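CD180 antigen (Mus musculus, PDB 3T6Q) probably cooperates with MD-1 and TLR4 in the innate immune response of B cells to bacterial lipopolysaccharide, and leads to NF-kappa-B activation. Local coordinates at residues Thr99-Ser102 with Gly103-Ala106; Ala192-Glu195 with Pro196-Asp200; Lys220-Asn224 with Ser225-Ser229; Ser489-Asp492 with Gln493-Thr497; Ser536-Pro540 with Ser541-Ile545. One frame throughout, in Å; residues are numbered along the deposited sequence.

Contact 1 of 5, residues Thr99-Ser102 with Gly103-Ala106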
# COMPACT_ATOMS: atom_id res chain seq x y z
N THR A 99 20.48 -11.44 -5.67
CA THR A 99 21.71 -11.51 -4.86
C THR A 99 21.87 -10.38 -3.83
O THR A 99 22.95 -10.22 -3.23
CB THR A 99 22.98 -11.56 -5.76
OG1 THR A 99 23.17 -10.29 -6.41
CG2 THR A 99 22.87 -12.63 -6.80
N ALA A 100 20.82 -9.58 -3.62
CA ALA A 100 20.94 -8.42 -2.74
C ALA A 100 21.36 -8.86 -1.34
O ALA A 100 22.20 -8.20 -0.70
CB ALA A 100 19.62 -7.65 -2.67
N LEU A 101 20.83 -10.00 -0.89
CA LEU A 101 21.15 -10.52 0.45
C LEU A 101 22.15 -11.69 0.45
O LEU A 101 22.10 -12.55 1.34
CB LEU A 101 19.84 -10.96 1.15
CG LEU A 101 18.86 -9.85 1.57
CD1 LEU A 101 17.52 -10.46 1.96
CD2 LEU A 101 19.48 -9.08 2.73
N SER A 102 23.07 -11.71 -0.51
CA SER A 102 24.08 -12.78 -0.60
C SER A 102 25.07 -12.71 0.56
O SER A 102 25.52 -13.73 1.06
CB SER A 102 24.82 -12.72 -1.96
OG SER A 102 25.62 -11.52 -2.05
N GLY A 103 25.41 -11.50 0.98
CA GLY A 103 26.35 -11.23 2.05
C GLY A 103 25.93 -11.73 3.44
O GLY A 103 26.66 -12.51 4.07
N PRO A 104 24.76 -11.30 3.93
CA PRO A 104 24.36 -11.64 5.32
C PRO A 104 23.70 -13.02 5.51
O PRO A 104 22.49 -13.13 5.81
CB PRO A 104 23.38 -10.52 5.68
CG PRO A 104 22.91 -9.94 4.39
CD PRO A 104 23.88 -10.27 3.31
N LYS A 105 24.50 -14.07 5.36
CA LYS A 105 23.96 -15.40 5.39
C LYS A 105 23.50 -15.80 6.80
O LYS A 105 22.62 -16.66 6.91
CB LYS A 105 24.96 -16.43 4.80
CG LYS A 105 25.21 -16.33 3.28
CD LYS A 105 26.08 -17.50 2.79
CE LYS A 105 26.72 -17.36 1.41
NZ LYS A 105 26.52 -16.11 0.64
N ALA A 106 24.06 -15.19 7.85
CA ALA A 106 23.60 -15.44 9.25
C ALA A 106 22.55 -14.41 9.74
O ALA A 106 22.33 -14.29 10.95
CB ALA A 106 24.77 -15.51 10.25
O HOH W 1 24.86 -9.17 -0.82
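The backbone makes two bends in quick succession: a type I beta turn from Thr-99 to Ser-102, closed by Ser-102 N to Thr-99 O, and an inverse gamma turn centred on Pro-104, in which Lys-105 N bonds to Gly-103 O. Together they lay the Pro-104 ring against Leu-101. CD2 of Leu-101 reaches CG of Pro-104 at 3.9 Å, the two side chains crossing at about a right angle, while the Leu-101 carbonyl oxygen rests against the ring from the backbone side, 3.5 Å from Pro-104 CD. Lys-105 curls back so that its amine reaches the carbonyl of Ser-102, although the residue stays exposed. Its NZ donates to Ser-102 O over 2.6 Å, meeting the oxygen at a C=O...N angle of 147° and somewhat tilted out of the carbonyl plane. The curl comes from the last torsion, chi4 1°, an eclipsed value and hence a strained one. A water also bridges the first turn: it gives a hydrogen bond to Ala-100 O (2.8 Å) and takes one from Gly-103 N (3.0 Å), tying the turn to the residue just after it. Ser-102 OG bonds to Asp-75 of the preceding coil, and Gln-128 NE2 reaches both Leu-101 O and Pro-104 O from the coil that follows. The stretch thus links coils in both directions, as is characteristic of the irregular outer loops of a leucine-rich-repeat solenoid, here on the way from strand 95-96 to strand 109-111 at the junction of repeats 3 and 4.

Contact 2 of 5, residues Ala192-Glu195 with Pro196-Asp200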
# COMPACT_ATOMS: atom_id res chain seq x y z
N ALA A 192 -11.84 -14.05 7.30
CA ALA A 192 -13.22 -14.47 7.06
C ALA A 192 -13.40 -15.98 6.93
O ALA A 192 -14.50 -16.46 7.07
CB ALA A 192 -13.82 -13.76 5.85
N GLY A 193 -12.32 -16.74 6.74
CA GLY A 193 -12.45 -18.21 6.69
C GLY A 193 -11.14 -18.89 6.96
O GLY A 193 -10.08 -18.33 6.69
N ILE A 194 -11.21 -20.10 7.49
CA ILE A 194 -10.05 -20.96 7.71
C ILE A 194 -10.45 -22.35 7.18
O ILE A 194 -11.54 -22.86 7.48
CB ILE A 194 -9.67 -21.04 9.21
CG1 ILE A 194 -9.24 -19.63 9.73
CG2 ILE A 194 -8.53 -22.04 9.44
CD1 ILE A 194 -8.93 -19.58 11.21
N GLU A 195 -9.61 -22.93 6.35
CA GLU A 195 -9.94 -24.22 5.71
C GLU A 195 -10.00 -25.29 6.78
O GLU A 195 -9.06 -25.40 7.56
CB GLU A 195 -8.88 -24.59 4.69
CG GLU A 195 -9.36 -25.69 3.73
CD GLU A 195 -8.35 -26.08 2.66
OE1 GLU A 195 -8.68 -27.02 1.90
OE2 GLU A 195 -7.24 -25.51 2.57
N PRO A 196 -11.11 -26.05 6.88
CA PRO A 196 -11.17 -27.14 7.86
C PRO A 196 -9.96 -28.04 7.72
O PRO A 196 -9.58 -28.40 6.61
CB PRO A 196 -12.45 -27.89 7.44
CG PRO A 196 -13.34 -26.79 6.96
CD PRO A 196 -12.39 -25.92 6.16
N GLY A 197 -9.31 -28.34 8.83
CA GLY A 197 -8.14 -29.19 8.80
C GLY A 197 -6.83 -28.45 8.75
O GLY A 197 -5.77 -29.06 8.99
N ALA A 198 -6.89 -27.14 8.47
CA ALA A 198 -5.66 -26.34 8.33
C ALA A 198 -4.83 -26.30 9.60
O ALA A 198 -3.61 -26.18 9.54
CB ALA A 198 -5.95 -24.91 7.83
N PHE A 199 -5.48 -26.42 10.76
CA PHE A 199 -4.76 -26.38 12.03
C PHE A 199 -4.55 -27.72 12.75
O PHE A 199 -4.09 -27.74 13.89
CB PHE A 199 -5.42 -25.36 12.96
CG PHE A 199 -5.01 -23.95 12.64
CD1 PHE A 199 -4.01 -23.33 13.38
CD2 PHE A 199 -5.58 -23.28 11.56
CE1 PHE A 199 -3.62 -22.04 13.07
CE2 PHE A 199 -5.19 -21.99 11.26
CZ PHE A 199 -4.22 -21.37 12.02
N ASP A 200 -4.85 -28.82 12.05
CA ASP A 200 -4.66 -30.16 12.61
C ASP A 200 -3.25 -30.29 13.14
O ASP A 200 -2.29 -30.00 12.42
CB ASP A 200 -4.91 -31.25 11.57
CG ASP A 200 -6.39 -31.45 11.29
OD1 ASP A 200 -7.27 -30.76 11.88
OD2 ASP A 200 -6.69 -32.30 10.43
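With CG1 of Ile-194 beside its backbone N (chi1 -64°), the CG2 methyl is swung anti to that N, and the Phe-199 side chain, at chi1 -80°, turns its ring back to meet it. The methyl arrives at the ring edge, near the ring plane, with CG2 of Ile-194 3.8 Å from CE2 of Phe-199; the two side chains cross at about a right angle. The same methyl touches Ala-198 CB at 4.2 Å, so one branch of the isoleucine serves both residues after the bend. That bend is a type II beta turn from Glu-195 to Ala-198, closed by Ala-198 N donating to Glu-195 O at 2.9 Å with an N-H...O angle of 155°. Gly-197 holds the third position at a positive phi, where its lack of a side chain avoids a collision with the preceding carbonyl. A type I turn from Gly-197 to Asp-200 follows at once and delivers Phe-199 inward. Glu-195 runs out extended, its CG passing CD of Pro-196 at 3.9 Å, and OE2 accepts a hydrogen bond from Lys-170 N at the start of helix 170-174. Around the phenyl ring lie Leu-168, Met-173, Phe-204, Leu-207 and Leu-222. An isoleucine on a short outer strand, a tight turn containing glycine and then an inward phenylalanine match the consensus of a typical leucine-rich repeat, in which this aromatic is a core residue on the convex side of the solenoid.

Contact 3 of 5, residues Lys220-Asn224 with Ser225-Ser229. With NAG (2-acetamido-2-deoxy-beta-D-glucopyranose), chain S.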
# COMPACT_ATOMS: atom_id res chain seq x y z
N LYS A 220 -13.55 -21.94 15.52
CA LYS A 220 -13.81 -23.12 14.70
C LYS A 220 -12.59 -23.52 13.82
O LYS A 220 -12.20 -24.70 13.77
CB LYS A 220 -15.09 -22.92 13.89
CG LYS A 220 -15.40 -24.03 12.89
CD LYS A 220 -16.61 -23.62 12.05
CE LYS A 220 -17.80 -23.31 12.96
NZ LYS A 220 -19.06 -23.18 12.17
N GLY A 221 -11.96 -22.54 13.18
CA GLY A 221 -10.82 -22.77 12.31
C GLY A 221 -9.60 -23.29 13.04
O GLY A 221 -8.81 -24.02 12.48
N LEU A 222 -9.45 -22.92 14.31
CA LEU A 222 -8.29 -23.36 15.11
C LEU A 222 -8.42 -24.73 15.77
O LEU A 222 -7.56 -25.15 16.56
CB LEU A 222 -7.99 -22.33 16.22
CG LEU A 222 -7.60 -20.91 15.78
CD1 LEU A 222 -7.17 -20.07 16.99
CD2 LEU A 222 -6.51 -20.87 14.73
N LYS A 223 -9.50 -25.43 15.47
CA LYS A 223 -9.67 -26.81 15.92
C LYS A 223 -8.39 -27.66 15.90
O LYS A 223 -7.64 -27.66 14.92
CB LYS A 223 -10.76 -27.49 15.08
CG LYS A 223 -11.02 -28.93 15.57
CD LYS A 223 -12.16 -29.56 14.79
CE LYS A 223 -12.43 -31.01 15.24
NZ LYS A 223 -13.35 -31.67 14.28
N ASN A 224 -8.13 -28.33 17.02
CA ASN A 224 -7.00 -29.24 17.17
C ASN A 224 -5.63 -28.60 17.41
O ASN A 224 -4.63 -29.31 17.55
CB ASN A 224 -6.96 -30.23 15.99
CG ASN A 224 -6.30 -31.54 16.36
OD1 ASN A 224 -5.31 -31.98 15.76
ND2 ASN A 224 -6.84 -32.16 17.39
N SER A 225 -5.56 -27.25 17.45
CA SER A 225 -4.28 -26.57 17.66
C SER A 225 -3.89 -26.54 19.14
O SER A 225 -4.73 -26.74 20.01
CB SER A 225 -4.33 -25.11 17.09
OG SER A 225 -5.28 -24.35 17.81
N THR A 226 -2.60 -26.35 19.40
CA THR A 226 -2.08 -26.11 20.75
C THR A 226 -1.36 -24.77 20.73
O THR A 226 -0.41 -24.59 19.94
CB THR A 226 -1.10 -27.23 21.13
OG1 THR A 226 -1.82 -28.46 21.09
CG2 THR A 226 -0.53 -27.04 22.56
N ILE A 227 -1.81 -23.82 21.56
CA ILE A 227 -1.36 -22.41 21.47
C ILE A 227 -1.02 -21.98 22.90
O ILE A 227 -1.81 -22.22 23.83
CB ILE A 227 -2.47 -21.49 20.91
CG1 ILE A 227 -2.94 -21.98 19.52
CG2 ILE A 227 -1.95 -20.04 20.82
CD1 ILE A 227 -4.35 -21.56 19.13
N GLN A 228 0.14 -21.36 23.09
CA GLN A 228 0.46 -20.87 24.40
C GLN A 228 -0.30 -19.55 24.66
O GLN A 228 -0.96 -19.42 25.68
CB GLN A 228 1.95 -20.68 24.57
CG GLN A 228 2.51 -21.29 25.85
CD GLN A 228 2.50 -20.35 27.04
OE1 GLN A 228 3.09 -20.67 28.08
NE2 GLN A 228 1.83 -19.20 26.92
N SER A 229 -0.25 -18.61 23.74
CA SER A 229 -0.95 -17.35 23.94
C SER A 229 -1.79 -17.01 22.70
O SER A 229 -1.28 -16.99 21.59
CB SER A 229 0.07 -16.25 24.34
OG SER A 229 -0.52 -14.96 24.20
C1 NAG S . -6.33 -33.40 17.86
C2 NAG S . -6.40 -33.41 19.38
C3 NAG S . -6.11 -34.82 19.92
C4 NAG S . -6.94 -35.85 19.15
C5 NAG S . -6.62 -35.71 17.65
C6 NAG S . -7.21 -36.80 16.75
C7 NAG S . -5.94 -31.25 20.41
C8 NAG S . -4.91 -30.31 20.98
N2 NAG S . -5.50 -32.43 19.97
O3 NAG S . -6.35 -34.86 21.31
O4 NAG S . -6.66 -37.14 19.63
O5 NAG S . -7.12 -34.43 17.28
O6 NAG S . -8.60 -36.64 16.81
O7 NAG S . -7.11 -30.92 20.34
O HOH W 2 -2.12 -29.43 18.33
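The carbonyl oxygen of Leu-222 is gripped twice by Ser-225. Ser-225 OG donates at 2.7 Å to Leu-222 O, in the carbonyl plane and on a lone pair, while the amide Ser-225 N comes from 3.0 Å, tilted 23° from that plane. The hydroxyl can reach because OG lies between the serine's own N and carbonyl carbon (chi1 64°), which folds it back over the turn, where its proton is used in the bond to Leu-222 O. The amide bond closes a type II beta turn from Leu-222 to Ser-225, with Asn-224 at positive phi, through which helix 215-221 passes into strand 226-231: the second half of a beta-alpha-beta unit of the leucine-rich-repeat solenoid. On the core side, CD1 of Leu-222 meets CD1 of Ile-227 at 3.8 Å, crossing at about a right angle, and Leu-207 packs on both. Asn-224 carries a sugar: its ND2 is bonded to C1 of an N-acetylglucosamine, the asparagine OD1 accepts from Ser-201 N, and the acetyl methyl C8 of the sugar lies 3.6 Å from Thr-226 OG1. A water donates to Asn-224 O (2.6 Å) and accepts from Thr-226 OG1 (2.9 Å), bridging the glycosylated residue to the threonine of its Asn-Ser-Thr sequon.

Contact 4 of 5, residues Ser489-Asp492 with Gln493-Thr497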
# COMPACT_ATOMS: atom_id res chain seq x y z
N SER A 489 15.91 19.71 54.21
CA SER A 489 16.97 20.70 54.45
C SER A 489 18.20 20.09 55.08
O SER A 489 19.32 20.54 54.82
CB SER A 489 16.47 21.81 55.38
OG SER A 489 15.57 22.64 54.66
N SER A 490 18.00 19.08 55.92
CA SER A 490 19.12 18.54 56.72
C SER A 490 18.83 17.14 57.17
O SER A 490 17.67 16.74 57.29
CB SER A 490 19.37 19.42 57.98
OG SER A 490 18.13 19.73 58.63
N ILE A 491 19.90 16.43 57.49
CA ILE A 491 19.85 15.06 57.98
C ILE A 491 20.85 15.02 59.11
O ILE A 491 22.03 15.32 58.92
CB ILE A 491 20.22 14.04 56.86
CG1 ILE A 491 19.32 14.23 55.62
CG2 ILE A 491 20.16 12.59 57.39
CD1 ILE A 491 19.58 13.23 54.51
N ASP A 492 20.38 14.70 60.31
CA ASP A 492 21.27 14.52 61.44
C ASP A 492 22.37 13.50 61.12
O ASP A 492 22.10 12.49 60.45
CB ASP A 492 20.44 14.05 62.65
CG ASP A 492 21.23 14.11 63.94
OD1 ASP A 492 21.13 15.13 64.62
OD2 ASP A 492 21.98 13.16 64.24
N GLN A 493 23.59 13.73 61.60
CA GLN A 493 24.70 12.81 61.34
C GLN A 493 24.49 11.37 61.81
O GLN A 493 25.18 10.45 61.33
CB GLN A 493 26.00 13.32 61.98
CG GLN A 493 25.92 13.52 63.49
CD GLN A 493 27.29 13.80 64.08
OE1 GLN A 493 28.30 13.21 63.68
NE2 GLN A 493 27.32 14.70 65.05
N HIS A 494 23.59 11.19 62.78
CA HIS A 494 23.30 9.88 63.35
C HIS A 494 21.98 9.34 62.88
O HIS A 494 21.53 8.33 63.41
CB HIS A 494 23.38 9.89 64.90
CG HIS A 494 24.76 10.16 65.42
ND1 HIS A 494 25.82 9.35 65.14
CD2 HIS A 494 25.27 11.21 66.19
CE1 HIS A 494 26.93 9.85 65.71
NE2 HIS A 494 26.59 10.99 66.35
N ALA A 495 21.35 9.98 61.89
CA ALA A 495 20.02 9.57 61.41
C ALA A 495 19.91 8.14 60.85
O ALA A 495 18.82 7.54 60.89
CB ALA A 495 19.50 10.56 60.37
N PHE A 496 20.99 7.64 60.28
CA PHE A 496 20.98 6.38 59.54
C PHE A 496 21.93 5.38 60.18
O PHE A 496 22.23 4.35 59.56
CB PHE A 496 21.45 6.60 58.10
CG PHE A 496 20.58 7.53 57.28
CD1 PHE A 496 19.20 7.61 57.46
CD2 PHE A 496 21.17 8.29 56.28
CE1 PHE A 496 18.42 8.45 56.66
CE2 PHE A 496 20.40 9.12 55.46
CZ PHE A 496 19.03 9.20 55.66
N THR A 497 22.43 5.68 61.38
CA THR A 497 23.48 4.86 62.03
C THR A 497 23.10 3.37 62.24
O THR A 497 23.96 2.49 62.14
CB THR A 497 23.98 5.48 63.36
OG1 THR A 497 24.23 6.88 63.16
CG2 THR A 497 25.29 4.83 63.80
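Ile-491 lays its CG2 methyl against both Ala-495 and Phe-496. CG2 of Ile-491 is 3.7 Å from Ala-495 CB and 4.0 Å from CZ of Phe-496, approaching the ring obliquely, with the two longer side chains crossing at about a right angle. Ala-495 CB also sits over one face of the neighbouring phenyl ring, offset toward its rim. Ile-466 of the adjacent outer strand touches all three residues, making a small apolar core beneath the turn. The polar half lies on the Asp-492 side. A type I beta turn from Asp-492 to Ala-495 is closed by Ala-495 N donating to Asp-492 O at 3.0 Å, from well above the carbonyl plane. With CG anti to its own N (chi1 -168°), the Asp-492 carboxylate leans over the same bend, and OD2 accepts from His-494 N at 2.9 Å. This is an Asx turn laid over the beta turn; the bond is nearly straight, at 163°, and uses the anti side of the carboxylate. Gln-493 CG, for its part, stands 3.6 Å above one face of the His-494 ring, offset toward its rim. A second type I turn, from His-494 to Thr-497, continues the chain, though its closing bond is weak. Since a backbone N-H already points at OD2, the ionised form of Asp-492 is probably favoured, and the negative charge, with OD2 of Asp-492 5.5 Å from His-494 ND1, may modestly ease protonation of that imidazole.

Contact 5 of 5, residues Ser536-Pro540 with Ser541-Ile545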
# COMPACT_ATOMS: atom_id res chain seq x y z
N SER A 536 27.65 23.06 47.92
CA SER A 536 28.59 24.02 47.29
C SER A 536 30.02 23.70 47.64
O SER A 536 30.83 23.36 46.78
CB SER A 536 28.23 25.48 47.66
OG SER A 536 28.08 25.62 49.08
N ILE A 537 30.32 23.81 48.93
CA ILE A 537 31.63 23.50 49.48
C ILE A 537 31.55 22.18 50.25
O ILE A 537 30.63 22.01 51.02
CB ILE A 537 32.08 24.64 50.47
CG1 ILE A 537 32.30 25.91 49.64
CG2 ILE A 537 33.35 24.23 51.23
CD1 ILE A 537 32.97 27.06 50.39
N ILE A 538 32.54 21.29 50.02
CA ILE A 538 32.66 20.01 50.74
C ILE A 538 34.02 20.02 51.44
O ILE A 538 35.05 19.83 50.82
CB ILE A 538 32.54 18.81 49.77
CG1 ILE A 538 31.18 18.88 49.06
CG2 ILE A 538 32.69 17.45 50.48
CD1 ILE A 538 31.10 17.92 47.88
N LEU A 539 34.00 20.21 52.75
CA LEU A 539 35.25 20.40 53.49
C LEU A 539 36.00 19.10 53.58
O LEU A 539 35.37 18.02 53.43
CB LEU A 539 34.99 21.00 54.86
CG LEU A 539 34.58 22.49 54.79
CD1 LEU A 539 34.07 22.92 56.14
CD2 LEU A 539 35.73 23.41 54.34
N PRO A 540 37.33 19.17 53.81
CA PRO A 540 38.19 17.99 53.80
C PRO A 540 37.71 16.87 54.68
O PRO A 540 37.84 15.72 54.28
CB PRO A 540 39.57 18.50 54.30
CG PRO A 540 39.48 19.99 54.34
CD PRO A 540 38.12 20.43 53.88
N SER A 541 37.15 17.16 55.86
CA SER A 541 36.77 16.08 56.80
C SER A 541 35.63 15.17 56.25
O SER A 541 35.36 14.10 56.79
CB SER A 541 36.38 16.65 58.17
OG SER A 541 35.25 17.51 58.03
N LEU A 542 34.94 15.63 55.21
CA LEU A 542 33.92 14.81 54.55
C LEU A 542 34.48 13.93 53.40
O LEU A 542 33.82 13.00 52.93
CB LEU A 542 32.79 15.69 54.00
CG LEU A 542 32.10 16.60 55.01
CD1 LEU A 542 31.22 17.56 54.25
CD2 LEU A 542 31.32 15.76 56.00
N LEU A 543 35.69 14.23 52.94
CA LEU A 543 36.24 13.54 51.77
C LEU A 543 36.51 12.05 52.04
O LEU A 543 36.31 11.23 51.14
CB LEU A 543 37.49 14.26 51.24
CG LEU A 543 37.20 15.70 50.79
CD1 LEU A 543 38.55 16.38 50.42
CD2 LEU A 543 36.24 15.71 49.61
N PRO A 544 36.94 11.70 53.27
CA PRO A 544 37.11 10.26 53.47
C PRO A 544 35.78 9.51 53.35
O PRO A 544 35.77 8.33 52.96
CB PRO A 544 37.69 10.16 54.89
CG PRO A 544 38.31 11.50 55.14
CD PRO A 544 37.44 12.48 54.42
N ILE A 545 34.68 10.18 53.68
CA ILE A 545 33.37 9.52 53.59
C ILE A 545 33.05 9.24 52.12
O ILE A 545 32.64 8.13 51.79
CB ILE A 545 32.24 10.32 54.28
CG1 ILE A 545 32.55 10.42 55.78
CG2 ILE A 545 30.87 9.66 54.00
CD1 ILE A 545 31.76 11.48 56.52
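Two backbone hydrogen bonds link Leu-539 and Pro-540 to the residues that open the helix. Leu-542 N donates to Leu-539 O at 3.0 Å, and Leu-543 N to Pro-540 O at 2.9 Å. Both are three-residue steps, as in a 3-10 turn, and in both the donor stands above the carbonyl plane instead of on a lone pair. Pro-540 O has a further neighbour in Pro-544 CD, at 3.3 Å: proline brings no N-H to the four-residue position, and its ring carbon takes up the space beside the oxygen. Apolar packing forms the other half of the contact. The CG2 methyl of Ile-538, put anti to the backbone N by chi1 -59°, meets Leu-542 CB at 3.9 Å and Leu-543 CD2 at 4.0 Å. Ile-538 and Leu-542 cross at about a right angle. Leu-543 in turn lays its CD1 branch against CA of Pro-540, 3.8 Å away, so its two methyls touch different residues of the incoming loop. Helix 566-574, in the C-terminal LRRCT region, closes over this apolar patch: Phe-568 packs on Ile-538 and Leu-543, and Tyr-567 on Pro-540 and Leu-543. Ile-538 N is held by Asn-565 OD1 just ahead of that helix. Leu-542 faces Ser-514 and Glu-518 of the previous coil, which places the start of helix 543-547 between that coil and the C-terminal cap.

Followed from the N terminus, the five contacts come strictly in series; each closes a short bend within one continuous stretch, and none nests in or crosses another. Contact 1 shapes the loop between strands 95-96 and 109-111. Contact 2 closes the turn after strand 193-194, and contact 3 the turn from helix 215-221 into strand 226-231. These two touch, with Phe-199 CE1 3.5 Å from Leu-222 CD2, joining successive coils through apolar packing. Contacts 4 and 5 lie far round the solenoid, about 61 and 67 Å from contact 3 between centres. They do not meet, their nearest atoms being about 8 Å apart, and contact 5 leads into the C-terminal cap.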